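Local coordinates for uncharacterized protein DUF849 (Burkholderia xenovorans LB400, PDB 3E02) that binds zinc and probably cleaves beta-keto acids such as 3-keto-5-aminohexanoate, as a TIM-barrel member of the beta-keto acid cleavage enzyme family, at residues Cys12-Ser17 with Tyr26-Pro31; Pro61-Asp66 with Leu91-Asp96; Glu97-Ala102 with Ile155-Thr160. All blocks are in the same frame, centred on the assembly; numbering follows the deposited sequence.

Contact 1 (Cys12-Ser17 with Tyr26-Pro31); sequences CAVTGS and YLPITP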
ATOM      1  N   CYS A  12      18.968 -17.003  14.798  1.00 34.67           N
ATOM      2  CA  CYS A  12      19.380 -16.291  16.007  1.00 33.63           C
ATOM      3  C   CYS A  12      20.694 -15.549  15.764  1.00 34.25           C
ATOM      4  O   CYS A  12      21.729 -16.189  15.518  1.00 34.56           O
ATOM      5  CB  CYS A  12      19.546 -17.214  17.179  1.00 33.86           C
ATOM      6  SG  CYS A  12      20.029 -16.306  18.683  1.00 37.76           S
ATOM      7  N   ALA A  13      20.637 -14.220  15.838  1.00 33.05           N
ATOM      8  CA  ALA A  13      21.805 -13.340  15.721  1.00 33.12           C
ATOM      9  C   ALA A  13      22.319 -13.147  17.153  1.00 33.13           C
ATOM     10  O   ALA A  13      21.787 -12.359  17.939  1.00 33.37           O
ATOM     11  CB  ALA A  13      21.441 -12.033  15.042  1.00 31.82           C
ATOM     12  N   VAL A  14      23.377 -13.886  17.475  1.00 33.59           N
ATOM     13  CA  VAL A  14      23.871 -14.060  18.852  1.00 33.90           C
ATOM     14  C   VAL A  14      24.396 -12.831  19.603  1.00 33.60           C
ATOM     15  O   VAL A  14      24.119 -12.687  20.792  1.00 33.76           O
ATOM     16  CB  VAL A  14      24.942 -15.222  18.890  1.00 35.62           C
ATOM     17  CG1 VAL A  14      25.576 -15.398  20.280  1.00 33.83           C
ATOM     18  CG2 VAL A  14      24.287 -16.548  18.430  1.00 32.78           C
ATOM     19  N   THR A  15      25.165 -11.979  18.927  1.00 33.53           N
ATOM     20  CA  THR A  15      25.784 -10.821  19.590  1.00 32.67           C
ATOM     21  C   THR A  15      25.964  -9.565  18.745  1.00 33.20           C
ATOM     22  O   THR A  15      25.802  -8.456  19.270  1.00 34.01           O
ATOM     23  CB  THR A  15      27.104 -11.232  20.280  1.00 32.48           C
ATOM     24  OG1 THR A  15      27.511 -10.199  21.189  1.00 32.81           O
ATOM     25  CG2 THR A  15      28.222 -11.562  19.265  1.00 31.46           C
ATOM     26  N   GLY A  16      26.304  -9.707  17.463  1.00 33.48           N
ATOM     27  CA  GLY A  16      26.444  -8.545  16.600  1.00 32.95           C
ATOM     28  C   GLY A  16      27.598  -7.632  16.956  1.00 33.19           C
ATOM     29  O   GLY A  16      28.570  -8.045  17.605  1.00 31.68           O
ATOM     30  N   SER A  17      27.458  -6.385  16.524  1.00 34.04           N
ATOM     31  CA  SER A  17      28.434  -5.333  16.754  1.00 35.30           C
ATOM     32  C   SER A  17      27.834  -3.957  17.091  1.00 35.37           C
ATOM     33  O   SER A  17      28.616  -3.018  17.226  1.00 36.06           O
ATOM     34  CB  SER A  17      29.274  -5.199  15.478  1.00 37.19           C
ATOM     35  OG  SER A  17      28.471  -4.693  14.421  1.00 40.30           O
ATOM     36  N   TYR A  26      24.450  -9.421  29.883  1.00 34.28           N
ATOM     37  CA  TYR A  26      24.156 -10.672  29.190  1.00 34.93           C
ATOM     38  C   TYR A  26      24.588 -10.670  27.712  1.00 35.11           C
ATOM     39  O   TYR A  26      24.307 -11.635  26.991  1.00 34.51           O
ATOM     40  CB  TYR A  26      22.663 -10.973  29.304  1.00 36.08           C
ATOM     41  CG  TYR A  26      22.136 -10.849  30.723  1.00 33.55           C
ATOM     42  CD1 TYR A  26      22.549 -11.745  31.721  1.00 40.88           C
ATOM     43  CD2 TYR A  26      21.221  -9.852  31.068  1.00 36.70           C
ATOM     44  CE1 TYR A  26      22.067 -11.642  33.045  1.00 39.54           C
ATOM     45  CE2 TYR A  26      20.730  -9.738  32.385  1.00 35.60           C
ATOM     46  CZ  TYR A  26      21.159 -10.635  33.365  1.00 40.64           C
ATOM     47  OH  TYR A  26      20.678 -10.527  34.653  1.00 43.41           O
ATOM     48  N   LEU A  27      25.272  -9.608  27.260  1.00 34.88           N
ATOM     49  CA  LEU A  27      25.763  -9.538  25.876  1.00 35.12           C
ATOM     50  C   LEU A  27      26.867 -10.595  25.732  1.00 34.71           C
ATOM     51  O   LEU A  27      27.847 -10.529  26.477  1.00 36.13           O
ATOM     52  CB  LEU A  27      26.336  -8.149  25.565  1.00 35.93           C
ATOM     53  CG  LEU A  27      26.830  -7.898  24.134  1.00 34.69           C
ATOM     54  CD1 LEU A  27      25.660  -7.874  23.174  1.00 35.13           C
ATOM     55  CD2 LEU A  27      27.628  -6.603  24.057  1.00 35.90           C
ATOM     56  N   PRO A  28      26.713 -11.583  24.821  1.00 34.31           N
ATOM     57  CA  PRO A  28      27.792 -12.578  24.660  1.00 34.69           C
ATOM     58  C   PRO A  28      29.065 -11.953  24.082  1.00 34.29           C
ATOM     59  O   PRO A  28      29.006 -11.307  23.040  1.00 35.42           O
ATOM     60  CB  PRO A  28      27.185 -13.602  23.691  1.00 35.13           C
ATOM     61  CG  PRO A  28      25.717 -13.360  23.772  1.00 33.74           C
ATOM     62  CD  PRO A  28      25.593 -11.902  23.915  1.00 33.91           C
ATOM     63  N   ILE A  29      30.198 -12.161  24.755  1.00 33.49           N
ATOM     64  CA  ILE A  29      31.469 -11.537  24.366  1.00 33.24           C
ATOM     65  C   ILE A  29      32.541 -12.542  23.988  1.00 34.05           C
ATOM     66  O   ILE A  29      33.078 -12.493  22.872  1.00 34.74           O
ATOM     67  CB  ILE A  29      31.967 -10.595  25.500  1.00 33.80           C
ATOM     68  CG1 ILE A  29      31.051  -9.362  25.591  1.00 34.21           C
ATOM     69  CG2 ILE A  29      33.410 -10.124  25.261  1.00 32.18           C
ATOM     70  CD1 ILE A  29      31.316  -8.471  26.791  1.00 33.34           C
ATOM     71  N   THR A  30      32.856 -13.439  24.917  1.00 34.43           N
ATOM     72  CA  THR A  30      33.942 -14.397  24.698  1.00 35.75           C
ATOM     73  C   THR A  30      33.511 -15.508  23.744  1.00 35.78           C
ATOM     74  O   THR A  30      32.304 -15.756  23.586  1.00 35.27           O
ATOM     75  CB  THR A  30      34.421 -15.061  25.999  1.00 35.83           C
ATOM     76  OG1 THR A  30      33.362 -15.848  26.548  1.00 37.59           O
ATOM     77  CG2 THR A  30      34.882 -14.016  27.022  1.00 38.00           C
ATOM     78  N   PRO A  31      34.486 -16.162  23.074  1.00 35.44           N
ATOM     79  CA  PRO A  31      34.126 -17.319  22.249  1.00 35.51           C
ATOM     80  C   PRO A  31      33.335 -18.395  23.007  1.00 35.31           C
ATOM     81  O   PRO A  31      32.399 -18.945  22.450  1.00 35.35           O
ATOM     82  CB  PRO A  31      35.479 -17.839  21.773  1.00 35.92           C
ATOM     83  CG  PRO A  31      36.310 -16.623  21.727  1.00 36.81           C
ATOM     84  CD  PRO A  31      35.922 -15.860  22.957  1.00 35.28           C
TER
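T15 and P28 make the polar link of this contact. The hydroxyl OG1 of T15 donates to the carbonyl O of P28 at 2.6 Å. The donor lies in the carbonyl plane, with a C=O...donor angle of 148°. CG2 of T15 sits between the backbone N and the carbonyl carbon, and OG1 is turned anti to N (chi1 -165°), which aims it at the P28 carbonyl. OG1 also bonds to NE of R54, so the one oxygen has two partners.

The apolar contact is between V14 and P28, with CG1 of V14 4.0 Å from CG of P28. Other carbons pack on oxygens. CG of P28 is 3.4 Å from the carbonyl O of V14, and CD of P28 is 3.7 Å from OG1 of T15. CD1 of L27 lies 3.6 Å from OG1 of T15, and these two side chains meet at about a right angle. The V14 carbonyl is itself bonded to ND2 of N273.

All four touching residues are buried. Both segments belong to the beta-alpha loop after the first strand of the TIM barrel, close to the metal. The T15 side chain is about 4 Å from that of H52, a zinc ligand, and about 8 Å from the zinc ion. C12-S17 is the end of strand 10-13 and the start of the loop. Y26-P31 is the end of that loop and the first residue of helix 31-44. Strand 48-54 lies beside L27 through R54, helix 31-44 meets V14 and P28 through E37, and helix 273-286 meets P28 through N273.

Contact 2 (Pro61-Asp66 with Leu91-Asp96); sequences PSQDPD and LGMSLD
M93, a selenomethionine, reaches across to P61, S62 and Q63. The tight part of the contact is the end of its side chain. SE lies 3.3 Å from CG of Q63 and 3.6 Å from CB of Q63. The two side chains cross at about a right angle. With chi2 (-179°) and chi3 (-177°) both near 180°, the M93 chain is straight, and its methyl CE reaches the backbone of the other segment. CE is 3.3 Å from the carbonyl O of P61 and 3.5 Å from CA of S62. It also packs on the P61 ring, 4.1 Å from CB. These are packing contacts, and the one between SE of M93 and CG of Q63 is tight.

Q63 is bent at chi2 (-71°), which leaves CB and CG against SE of M93 while the amide turns to T86. NE2 bonds to the carbonyl O of T86 and, weakly, to that of R98. The Q63 side chain is about 5 Å from that of the zinc ligand H52. The contact thus lies in the loops of a TIM barrel, near the metal site. P61 and S62 form a short, weakly bonded strand antiparallel to strand 48-54. L91-S94 is the loop that leads into helix 95-105, and L95 and D96 begin it.

The outer ends are looser. G92, S94, D96 and D66 are exposed and do not touch the opposite segment. Each segment keeps its own local order. An ST turn starts at S62, beside the tight part, and leads outward: OG of S62 accepts from N of D64 at 3.1 Å. OD1 of D64, the N-cap of helix 65-68, accepts from N of D66 at 3.1 Å, from above the carboxylate plane. S94 is the N-cap of helix 95-105.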
ATOM      1  N   PRO A  61      34.053  -5.049  18.706  1.00 34.17           N
ATOM      2  CA  PRO A  61      33.892  -5.902  17.517  1.00 34.30           C
ATOM      3  C   PRO A  61      35.209  -6.266  16.834  1.00 35.20           C
ATOM      4  O   PRO A  61      36.113  -5.435  16.770  1.00 35.15           O
ATOM      5  CB  PRO A  61      33.046  -5.035  16.588  1.00 34.28           C
ATOM      6  CG  PRO A  61      32.203  -4.254  17.500  1.00 34.22           C
ATOM      7  CD  PRO A  61      33.147  -3.886  18.626  1.00 34.13           C
ATOM      8  N   SER A  62      35.321  -7.511  16.385  1.00 36.02           N
ATOM      9  CA  SER A  62      36.513  -7.993  15.694  1.00 36.58           C
ATOM     10  C   SER A  62      36.138  -8.966  14.584  1.00 38.50           C
ATOM     11  O   SER A  62      35.301  -9.842  14.805  1.00 39.65           O
ATOM     12  CB  SER A  62      37.424  -8.707  16.680  1.00 37.58           C
ATOM     13  OG  SER A  62      38.470  -9.388  16.016  1.00 37.98           O
ATOM     14  N   GLN A  63      36.765  -8.805  13.413  1.00 39.28           N
ATOM     15  CA  GLN A  63      36.627  -9.752  12.291  1.00 40.10           C
ATOM     16  C   GLN A  63      37.900 -10.599  12.139  1.00 40.01           C
ATOM     17  O   GLN A  63      38.233 -11.037  11.046  1.00 40.93           O
ATOM     18  CB  GLN A  63      36.245  -9.033  10.985  1.00 40.55           C
ATOM     19  CG  GLN A  63      34.766  -8.638  10.839  1.00 41.62           C
ATOM     20  CD  GLN A  63      33.830  -9.814  10.627  1.00 43.70           C
ATOM     21  OE1 GLN A  63      33.489 -10.524  11.578  1.00 42.38           O
ATOM     22  NE2 GLN A  63      33.376 -10.004   9.389  1.00 41.08           N
ATOM     23  N   ASP A  64      38.573 -10.877  13.258  1.00 39.43           N
ATOM     24  CA  ASP A  64      39.755 -11.707  13.276  1.00 39.23           C
ATOM     25  C   ASP A  64      39.274 -13.154  13.067  1.00 39.29           C
ATOM     26  O   ASP A  64      38.541 -13.667  13.916  1.00 39.13           O
ATOM     27  CB  ASP A  64      40.473 -11.568  14.631  1.00 39.35           C
ATOM     28  CG  ASP A  64      41.771 -12.347  14.710  1.00 41.01           C
ATOM     29  OD1 ASP A  64      42.158 -13.051  13.748  1.00 38.89           O
ATOM     30  OD2 ASP A  64      42.425 -12.244  15.767  1.00 45.79           O
ATOM     31  N   PRO A  65      39.682 -13.813  11.953  1.00 39.49           N
ATOM     32  CA  PRO A  65      39.285 -15.221  11.747  1.00 39.38           C
ATOM     33  C   PRO A  65      39.697 -16.171  12.884  1.00 39.33           C
ATOM     34  O   PRO A  65      38.999 -17.150  13.124  1.00 39.69           O
ATOM     35  CB  PRO A  65      39.999 -15.603  10.440  1.00 40.22           C
ATOM     36  CG  PRO A  65      40.272 -14.323   9.764  1.00 40.12           C
ATOM     37  CD  PRO A  65      40.547 -13.348  10.847  1.00 40.18           C
ATOM     38  N   ASP A  66      40.809 -15.884  13.571  1.00 38.83           N
ATOM     39  CA  ASP A  66      41.256 -16.697  14.715  1.00 39.15           C
ATOM     40  C   ASP A  66      40.229 -16.752  15.850  1.00 38.63           C
ATOM     41  O   ASP A  66      40.111 -17.794  16.502  1.00 39.04           O
ATOM     42  CB  ASP A  66      42.609 -16.207  15.272  1.00 39.14           C
ATOM     43  CG  ASP A  66      43.771 -16.367  14.278  1.00 43.95           C
ATOM     44  OD1 ASP A  66      43.638 -17.089  13.257  1.00 44.35           O
ATOM     45  OD2 ASP A  66      44.836 -15.762  14.539  1.00 47.89           O
ATOM     46  N   LEU A  91      31.366  -1.809  12.851  1.00 46.65           N
ATOM     47  CA  LEU A  91      31.239  -0.546  12.123  1.00 47.30           C
ATOM     48  C   LEU A  91      32.612   0.140  12.082  1.00 47.17           C
ATOM     49  O   LEU A  91      33.268   0.263  13.123  1.00 47.03           O
ATOM     50  CB  LEU A  91      30.180   0.365  12.768  1.00 47.68           C
ATOM     51  CG  LEU A  91      28.757  -0.186  12.935  1.00 48.07           C
ATOM     52  CD1 LEU A  91      27.830   0.906  13.474  1.00 45.54           C
ATOM     53  CD2 LEU A  91      28.190  -0.755  11.641  1.00 48.04           C
ATOM     54  N   GLY A  92      33.056   0.509  10.876  1.00 46.98           N
ATOM     55  CA  GLY A  92      34.356   1.157  10.651  1.00 47.26           C
ATOM     56  C   GLY A  92      35.433   0.272  10.024  1.00 47.83           C
ATOM     57  O   GLY A  92      36.523   0.774   9.689  1.00 47.71           O
HETATM   58  N   MSE A  93      35.153  -1.027   9.868  1.00 47.09           N
HETATM   59  CA  MSE A  93      36.117  -1.975   9.271  1.00 46.80           C
HETATM   60  C   MSE A  93      36.132  -1.877   7.756  1.00 45.62           C
HETATM   61  O   MSE A  93      35.115  -1.550   7.148  1.00 44.84           O
HETATM   62  CB  MSE A  93      35.776  -3.414   9.653  1.00 47.17           C
HETATM   63  CG  MSE A  93      35.893  -3.670  11.127  1.00 48.34           C
HETATM   64 SE   MSE A  93      35.484  -5.514  11.524  0.75 47.34          SE
HETATM   65  CE  MSE A  93      35.660  -5.410  13.493  1.00 49.16           C
ATOM     66  N   SER A  94      37.283  -2.175   7.162  1.00 44.25           N
ATOM     67  CA  SER A  94      37.446  -2.172   5.709  1.00 44.49           C
ATOM     68  C   SER A  94      36.836  -3.455   5.139  1.00 44.87           C
ATOM     69  O   SER A  94      36.562  -4.392   5.891  1.00 43.38           O
ATOM     70  CB  SER A  94      38.918  -2.124   5.346  1.00 44.63           C
ATOM     71  OG  SER A  94      39.592  -3.255   5.880  1.00 43.87           O
ATOM     72  N   LEU A  95      36.655  -3.508   3.821  1.00 46.00           N
ATOM     73  CA  LEU A  95      36.077  -4.705   3.187  1.00 46.62           C
ATOM     74  C   LEU A  95      36.992  -5.925   3.337  1.00 46.07           C
ATOM     75  O   LEU A  95      36.483  -7.040   3.499  1.00 45.39           O
ATOM     76  CB  LEU A  95      35.700  -4.476   1.709  1.00 47.44           C
ATOM     77  CG  LEU A  95      34.848  -5.589   1.047  1.00 47.03           C
ATOM     78  CD1 LEU A  95      33.501  -5.813   1.764  1.00 44.86           C
ATOM     79  CD2 LEU A  95      34.608  -5.287  -0.409  1.00 46.64           C
ATOM     80  N   ASP A  96      38.316  -5.711   3.291  1.00 46.32           N
ATOM     81  CA  ASP A  96      39.320  -6.785   3.495  1.00 46.43           C
ATOM     82  C   ASP A  96      39.109  -7.442   4.848  1.00 45.11           C
ATOM     83  O   ASP A  96      38.984  -8.665   4.926  1.00 45.22           O
ATOM     84  CB  ASP A  96      40.768  -6.253   3.457  1.00 47.10           C
ATOM     85  CG  ASP A  96      41.248  -5.857   2.055  1.00 53.90           C
ATOM     86  OD1 ASP A  96      40.645  -6.253   1.035  1.00 55.97           O
ATOM     87  OD2 ASP A  96      42.281  -5.146   1.980  1.00 60.47           O
TER

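Contact 3 (Glu97-Ala102 with Ile155-Thr160); sequences ERLAPA and IERGMT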
ATOM      1  N   GLU A  97      39.056  -6.619   5.899  1.00 44.27           N
ATOM      2  CA  GLU A  97      38.788  -7.115   7.249  1.00 45.15           C
ATOM      3  C   GLU A  97      37.436  -7.840   7.304  1.00 42.25           C
ATOM      4  O   GLU A  97      37.316  -8.913   7.870  1.00 41.29           O
ATOM      5  CB  GLU A  97      38.693  -5.983   8.262  1.00 45.36           C
ATOM      6  CG  GLU A  97      39.927  -5.183   8.551  1.00 51.66           C
ATOM      7  CD  GLU A  97      39.573  -4.012   9.458  1.00 50.06           C
ATOM      8  OE1 GLU A  97      39.180  -4.278  10.620  1.00 62.67           O
ATOM      9  OE2 GLU A  97      39.664  -2.846   9.008  1.00 58.94           O
ATOM     10  N   ARG A  98      36.423  -7.218   6.709  1.00 41.25           N
ATOM     11  CA  ARG A  98      35.063  -7.754   6.734  1.00 39.83           C
ATOM     12  C   ARG A  98      34.873  -9.122   6.074  1.00 38.15           C
ATOM     13  O   ARG A  98      34.152  -9.956   6.627  1.00 37.37           O
ATOM     14  CB  ARG A  98      34.095  -6.739   6.148  1.00 41.22           C
ATOM     15  CG  ARG A  98      33.890  -5.525   7.059  1.00 41.94           C
ATOM     16  CD  ARG A  98      33.189  -4.438   6.291  1.00 46.09           C
ATOM     17  NE  ARG A  98      31.893  -4.929   5.819  1.00 48.48           N
ATOM     18  CZ  ARG A  98      31.082  -4.300   4.969  1.00 50.23           C
ATOM     19  NH1 ARG A  98      31.387  -3.114   4.474  1.00 48.13           N
ATOM     20  NH2 ARG A  98      29.937  -4.870   4.619  1.00 50.19           N
ATOM     21  N   LEU A  99      35.537  -9.354   4.945  1.00 37.22           N
ATOM     22  CA  LEU A  99      35.456 -10.647   4.233  1.00 36.96           C
ATOM     23  C   LEU A  99      36.357 -11.758   4.799  1.00 36.60           C
ATOM     24  O   LEU A  99      36.113 -12.928   4.511  1.00 35.95           O
ATOM     25  CB  LEU A  99      35.748 -10.475   2.727  1.00 37.30           C
ATOM     26  CG  LEU A  99      34.783  -9.621   1.884  1.00 36.12           C
ATOM     27  CD1 LEU A  99      35.302  -9.491   0.440  1.00 36.56           C
ATOM     28  CD2 LEU A  99      33.351 -10.178   1.908  1.00 37.80           C
ATOM     29  N   ALA A 100      37.358 -11.410   5.616  1.00 35.46           N
ATOM     30  CA  ALA A 100      38.322 -12.397   6.149  1.00 35.95           C
ATOM     31  C   ALA A 100      37.725 -13.653   6.811  1.00 35.11           C
ATOM     32  O   ALA A 100      38.123 -14.757   6.437  1.00 36.14           O
ATOM     33  CB  ALA A 100      39.339 -11.728   7.078  1.00 36.27           C
ATOM     34  N   PRO A 101      36.791 -13.505   7.778  1.00 34.90           N
ATOM     35  CA  PRO A 101      36.197 -14.688   8.414  1.00 35.09           C
ATOM     36  C   PRO A 101      35.487 -15.654   7.451  1.00 34.33           C
ATOM     37  O   PRO A 101      35.776 -16.840   7.479  1.00 33.61           O
ATOM     38  CB  PRO A 101      35.228 -14.082   9.424  1.00 36.53           C
ATOM     39  CG  PRO A 101      35.793 -12.772   9.730  1.00 36.29           C
ATOM     40  CD  PRO A 101      36.285 -12.273   8.416  1.00 35.25           C
ATOM     41  N   ALA A 102      34.612 -15.136   6.590  1.00 34.18           N
ATOM     42  CA  ALA A 102      33.904 -15.955   5.587  1.00 34.52           C
ATOM     43  C   ALA A 102      34.874 -16.614   4.612  1.00 35.40           C
ATOM     44  O   ALA A 102      34.650 -17.768   4.222  1.00 34.37           O
ATOM     45  CB  ALA A 102      32.850 -15.121   4.820  1.00 33.82           C
ATOM     46  N   ILE A 155      29.802  -5.239  -3.453  1.00 34.93           N
ATOM     47  CA  ILE A 155      28.824  -6.340  -3.453  1.00 34.38           C
ATOM     48  C   ILE A 155      29.234  -7.409  -4.467  1.00 36.23           C
ATOM     49  O   ILE A 155      29.261  -8.596  -4.136  1.00 36.77           O
ATOM     50  CB  ILE A 155      27.384  -5.853  -3.723  1.00 33.48           C
ATOM     51  CG1 ILE A 155      26.911  -4.922  -2.585  1.00 34.26           C
ATOM     52  CG2 ILE A 155      26.445  -7.065  -3.840  1.00 33.64           C
ATOM     53  CD1 ILE A 155      25.689  -4.051  -2.943  1.00 34.17           C
ATOM     54  N   GLU A 156      29.579  -6.981  -5.681  1.00 37.12           N
ATOM     55  CA  GLU A 156      30.016  -7.908  -6.728  1.00 40.97           C
ATOM     56  C   GLU A 156      31.245  -8.733  -6.306  1.00 40.61           C
ATOM     57  O   GLU A 156      31.278  -9.929  -6.575  1.00 40.61           O
ATOM     58  CB  GLU A 156      30.296  -7.163  -8.026  1.00 40.77           C
ATOM     59  CG  GLU A 156      30.619  -8.098  -9.199  1.00 46.19           C
ATOM     60  CD  GLU A 156      30.590  -7.426 -10.553  1.00 45.82           C
ATOM     61  OE1 GLU A 156      29.996  -6.335 -10.689  1.00 55.70           O
ATOM     62  OE2 GLU A 156      31.143  -8.021 -11.499  1.00 55.42           O
ATOM     63  N   ARG A 157      32.214  -8.087  -5.642  1.00 41.72           N
ATOM     64  CA  ARG A 157      33.442  -8.748  -5.135  1.00 41.96           C
ATOM     65  C   ARG A 157      33.072  -9.830  -4.116  1.00 40.62           C
ATOM     66  O   ARG A 157      33.514 -10.981  -4.226  1.00 40.32           O
ATOM     67  CB  ARG A 157      34.391  -7.719  -4.490  1.00 41.85           C
ATOM     68  CG  ARG A 157      35.728  -8.280  -3.945  1.00 44.65           C
ATOM     69  CD  ARG A 157      36.478  -7.277  -3.065  1.00 46.56           C
ATOM     70  NE  ARG A 157      37.569  -7.957  -2.357  1.00 52.16           N
ATOM     71  CZ  ARG A 157      38.200  -7.520  -1.262  1.00 54.56           C
ATOM     72  NH1 ARG A 157      37.921  -6.339  -0.701  1.00 60.47           N
ATOM     73  NH2 ARG A 157      39.154  -8.292  -0.736  1.00 57.11           N
ATOM     74  N   GLY A 158      32.252  -9.452  -3.138  1.00 39.15           N
ATOM     75  CA  GLY A 158      31.773 -10.377  -2.110  1.00 38.47           C
ATOM     76  C   GLY A 158      31.023 -11.547  -2.705  1.00 37.32           C
ATOM     77  O   GLY A 158      31.280 -12.684  -2.343  1.00 36.28           O
HETATM   78  N   MSE A 159      30.110 -11.266  -3.634  1.00 37.66           N
HETATM   79  CA  MSE A 159      29.356 -12.329  -4.316  1.00 38.91           C
HETATM   80  C   MSE A 159      30.262 -13.283  -5.088  1.00 40.15           C
HETATM   81  O   MSE A 159      30.068 -14.503  -5.034  1.00 41.18           O
HETATM   82  CB  MSE A 159      28.304 -11.742  -5.258  1.00 38.58           C
HETATM   83  CG  MSE A 159      27.143 -11.067  -4.550  1.00 38.32           C
HETATM   84 SE   MSE A 159      26.012 -10.261  -5.905  0.75 38.75          SE
HETATM   85  CE  MSE A 159      24.603  -9.745  -4.745  1.00 39.44           C
ATOM     86  N   THR A 160      31.261 -12.730  -5.776  1.00 40.75           N
ATOM     87  CA  THR A 160      32.193 -13.536  -6.583  1.00 41.01           C
ATOM     88  C   THR A 160      33.116 -14.401  -5.716  1.00 40.57           C
ATOM     89  O   THR A 160      33.175 -15.616  -5.906  1.00 41.56           O
ATOM     90  CB  THR A 160      33.045 -12.642  -7.527  1.00 40.85           C
ATOM     91  OG1 THR A 160      32.173 -11.838  -8.326  1.00 45.26           O
ATOM     92  CG2 THR A 160      33.921 -13.484  -8.452  1.00 42.12           C
TER
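R157 leaves its helix with CG anti to the backbone N (chi1 -179°) and stays extended from CG to NE. L99 points at the other helix, and chi1 of -64° with chi2 of 176° sets CD1 over the R157 guanidinium. The methyl lies 3.8 Å above the plane of one face, over the centre of the group. It is 3.9 Å from CZ of R157 and also 3.9 Å from NE of R157.

The N-H groups of R157 are used elsewhere. NE makes a salt bridge to OE2 of E161, and NH2 makes one to OD1 of D96. These two acids hold the rotation of the guanidinium and probably offset its charge. R103 lies close by with like charge, its NH1 near NH2 of R157.

The other methyl of L99, CD2, packs on the bare backbone at G158, 4.3 Å from its CA. Both segments are helical: helix 95-105 and helix 152-163 lie on the outside of the TIM barrel and pack side by side. Helix 95-105 is kinked at P101, where the regular backbone bonds are interrupted. L99 also touches L162, and A102 touches L162, which extends the packing along helix 152-163.

Within helix 152-163, OG1 of T160, an exposed residue, donates to the carbonyl O of E156 at 2.7 Å. N of T160 reaches the same oxygen from the opposite face of the carbonyl plane, at 2.9 Å.

In the fold
From the N terminus, the chain runs along strand 10-13 and enters contact 1, which closes the short loop before helix 31-44. Strand 48-54 follows, and contact 2 then brings the 61-66 segment to the loop before helix 95-105, about 25 residues on. Contact 3 spans a longer stretch and joins that helix to helix 152-163. The three are in series; none nests in or crosses another. Contacts 1 and 2 touch where S17 packs on P61. Contacts 2 and 3 share helix 95-105 and also meet where Q63 packs on P101. Contacts 1 and 3 do not touch. Together they run from near the zinc site to the outer helices of the barrel.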